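Local atomic coordinates of 3-hydroxyisobutyryl-CoA hydrolase (Mycobacterium thermoresistibile, PDB entry 4HDT), a protein that probably hydrolyses 3-hydroxy-2-methylpropanoyl-CoA to 3-hydroxy-2-methylpropanoate and free CoA, and belongs to the crotonase-like family. Residues S265-S270 / A333-Y338. Sequence-based numbering, arbitrary orientation.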
ATOM      1  N   SER A 265      -7.519   0.496  15.705  1.00 13.05           N
ATOM      2  CA  SER A 265      -6.780  -0.106  16.803  1.00 13.23           C
ATOM      3  C   SER A 265      -5.858   0.900  17.470  1.00 13.44           C
ATOM      4  O   SER A 265      -4.992   1.459  16.766  1.00 12.90           O
ATOM      5  CB  SER A 265      -5.955  -1.291  16.255  1.00 12.86           C
ATOM      6  OG  SER A 265      -4.887  -1.638  17.099  1.00 13.04           O
ATOM      7  N   PRO A 266      -5.987   1.127  18.806  1.00 14.04           N
ATOM      8  CA  PRO A 266      -5.043   2.068  19.469  1.00 14.17           C
ATOM      9  C   PRO A 266      -3.562   1.743  19.302  1.00 13.97           C
ATOM     10  O   PRO A 266      -2.784   2.616  18.933  1.00 13.51           O
ATOM     11  CB  PRO A 266      -5.481   2.034  20.934  1.00 15.31           C
ATOM     12  CG  PRO A 266      -6.971   1.819  20.825  1.00 15.46           C
ATOM     13  CD  PRO A 266      -7.123   0.813  19.693  1.00 14.78           C
ATOM     14  N   ILE A 267      -3.178   0.473  19.475  1.00 13.79           N
ATOM     15  CA  ILE A 267      -1.772   0.123  19.334  1.00 13.77           C
ATOM     16  C   ILE A 267      -1.333   0.265  17.871  1.00 12.84           C
ATOM     17  O   ILE A 267      -0.285   0.841  17.602  1.00 12.54           O
ATOM     18  CB  ILE A 267      -1.427  -1.262  19.921  1.00 14.28           C
ATOM     19  CG1 ILE A 267       0.088  -1.488  19.952  1.00 14.59           C
ATOM     20  CG2 ILE A 267      -2.121  -2.372  19.139  1.00 14.00           C
ATOM     21  CD1 ILE A 267       0.866  -0.484  20.771  1.00 15.38           C
ATOM     22  N   ALA A 268      -2.169  -0.151  16.933  1.00 12.24           N
ATOM     23  CA  ALA A 268      -1.798  -0.020  15.508  1.00 11.48           C
ATOM     24  C   ALA A 268      -1.641   1.464  15.085  1.00 11.00           C
ATOM     25  O   ALA A 268      -0.714   1.804  14.376  1.00 10.61           O
ATOM     26  CB  ALA A 268      -2.784  -0.738  14.618  1.00 11.40           C
ATOM     27  N   LEU A 269      -2.545   2.305  15.549  1.00 11.13           N
ATOM     28  CA  LEU A 269      -2.480   3.752  15.298  1.00 10.86           C
ATOM     29  C   LEU A 269      -1.159   4.294  15.809  1.00 11.17           C
ATOM     30  O   LEU A 269      -0.487   5.037  15.095  1.00 10.63           O
ATOM     31  CB  LEU A 269      -3.610   4.519  16.003  1.00 11.21           C
ATOM     32  CG  LEU A 269      -4.974   4.395  15.331  1.00 11.03           C
ATOM     33  CD1 LEU A 269      -6.073   4.803  16.329  1.00 11.74           C
ATOM     34  CD2 LEU A 269      -5.046   5.132  13.990  1.00 10.48           C
ATOM     35  N   SER A 270      -0.807   3.906  17.031  1.00 11.89           N
ATOM     36  CA  SER A 270       0.390   4.426  17.706  1.00 12.52           C
ATOM     37  C   SER A 270       1.651   3.975  16.983  1.00 12.40           C
ATOM     38  O   SER A 270       2.599   4.739  16.814  1.00 12.44           O
ATOM     39  CB  SER A 270       0.409   3.990  19.164  1.00 13.47           C
ATOM     40  OG  SER A 270      -0.784   4.384  19.840  1.00 13.86           O
ATOM     41  N   ALA A 333       6.799   1.784  25.748  1.00 25.02           N
ATOM     42  CA  ALA A 333       7.403   0.454  25.581  1.00 24.56           C
ATOM     43  C   ALA A 333       6.553  -0.432  24.691  1.00 23.18           C
ATOM     44  O   ALA A 333       7.091  -1.228  23.939  1.00 21.90           O
ATOM     45  CB  ALA A 333       7.626  -0.236  26.923  1.00 26.06           C
ATOM     46  N   ASP A 334       5.227  -0.322  24.809  1.00 22.54           N
ATOM     47  CA  ASP A 334       4.325  -1.084  23.940  1.00 21.88           C
ATOM     48  C   ASP A 334       4.627  -0.788  22.458  1.00 20.37           C
ATOM     49  O   ASP A 334       4.683  -1.705  21.629  1.00 19.87           O
ATOM     50  CB  ASP A 334       2.852  -0.742  24.187  1.00 22.13           C
ATOM     51  CG  ASP A 334       2.314  -1.257  25.522  1.00 23.39           C
ATOM     52  OD1 ASP A 334       2.851  -2.230  26.103  1.00 23.85           O
ATOM     53  OD2 ASP A 334       1.321  -0.661  25.987  1.00 23.20           O
ATOM     54  N   VAL A 335       4.784   0.495  22.132  1.00 19.35           N
ATOM     55  CA  VAL A 335       5.119   0.916  20.754  1.00 18.51           C
ATOM     56  C   VAL A 335       6.515   0.453  20.379  1.00 19.12           C
ATOM     57  O   VAL A 335       6.728  -0.156  19.311  1.00 17.86           O
ATOM     58  CB  VAL A 335       5.022   2.462  20.595  1.00 18.32           C
ATOM     59  CG1 VAL A 335       5.570   2.924  19.244  1.00 17.56           C
ATOM     60  CG2 VAL A 335       3.594   2.919  20.804  1.00 18.46           C
ATOM     61  N   GLU A 336       7.472   0.687  21.278  1.00 20.02           N
ATOM     62  CA  GLU A 336       8.855   0.310  21.001  1.00 20.94           C
ATOM     63  C   GLU A 336       9.014  -1.171  20.720  1.00 19.94           C
ATOM     64  O   GLU A 336       9.874  -1.561  19.917  1.00 19.52           O
ATOM     65  CB  GLU A 336       9.775   0.774  22.153  1.00 23.44           C
ATOM     66  CG  GLU A 336      11.217   0.335  22.070  1.00 26.07           C
ATOM     67  CD  GLU A 336      11.980   0.871  20.861  1.00 27.08           C
ATOM     68  OE1 GLU A 336      11.588   1.894  20.267  1.00 28.71           O
ATOM     69  OE2 GLU A 336      13.001   0.241  20.511  1.00 30.00           O
ATOM     70  N   ALA A 337       8.183  -1.996  21.339  1.00 19.31           N
ATOM     71  CA  ALA A 337       8.243  -3.466  21.121  1.00 19.15           C
ATOM     72  C   ALA A 337       8.062  -3.868  19.653  1.00 17.77           C
ATOM     73  O   ALA A 337       8.582  -4.885  19.228  1.00 18.00           O
ATOM     74  CB  ALA A 337       7.199  -4.156  21.975  1.00 19.71           C
ATOM     75  N   TYR A 338       7.349  -3.072  18.866  1.00 16.50           N
ATOM     76  CA  TYR A 338       7.126  -3.407  17.463  1.00 15.18           C
ATOM     77  C   TYR A 338       8.350  -3.203  16.590  1.00 15.10           C
ATOM     78  O   TYR A 338       8.412  -3.713  15.481  1.00 14.64           O
ATOM     79  CB  TYR A 338       5.958  -2.629  16.889  1.00 14.27           C
ATOM     80  CG  TYR A 338       4.592  -3.159  17.265  1.00 13.95           C
ATOM     81  CD1 TYR A 338       4.078  -2.979  18.544  1.00 14.64           C
ATOM     82  CD2 TYR A 338       3.790  -3.744  16.308  1.00 13.35           C
ATOM     83  CE1 TYR A 338       2.803  -3.441  18.879  1.00 14.71           C
ATOM     84  CE2 TYR A 338       2.504  -4.178  16.607  1.00 13.49           C
ATOM     85  CZ  TYR A 338       2.015  -4.029  17.889  1.00 14.00           C
ATOM     86  OH  TYR A 338       0.735  -4.446  18.159  1.00 14.22           O
TER
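In the helical C-terminal part of this crotonase-like fold, the first turn of helix 266-279 packs against the short helix 332-336 through Ile267, which meets Asp334, Val335 and Tyr338. CG1 of Ile267 stands anti to the backbone N (chi1 -171°), which sends it toward the second helix, and CD1 at its end lies 4.0 Å from Asp334 CB. Val335 adds its CG2 branch at the other end of the turn, 3.7 Å from Ser270 CB. Tyr338 lays its ring at a slant across the isoleucine side chain: CE1 comes within 3.5 Å of Ile267 CG1, and the phenol oxygen OH sits 3.7 Å from Ile267 CG2. The same tyrosine also touches Val271 and, on helix 285-299, Ala298 and Ser299. Two serines tie up the helix start. At the N-cap, Ser265 OG accepts from Ala268 N and is also hydrogen-bonded to Asp304 OD2. Ser270 turns its hydroxyl back along its own helix, and Pro266 O is gripped twice, by Ser270 N on one face of the carbonyl plane and on the other by Ser270 OG, 2.8 Å from Pro266 O and 36° out of that plane.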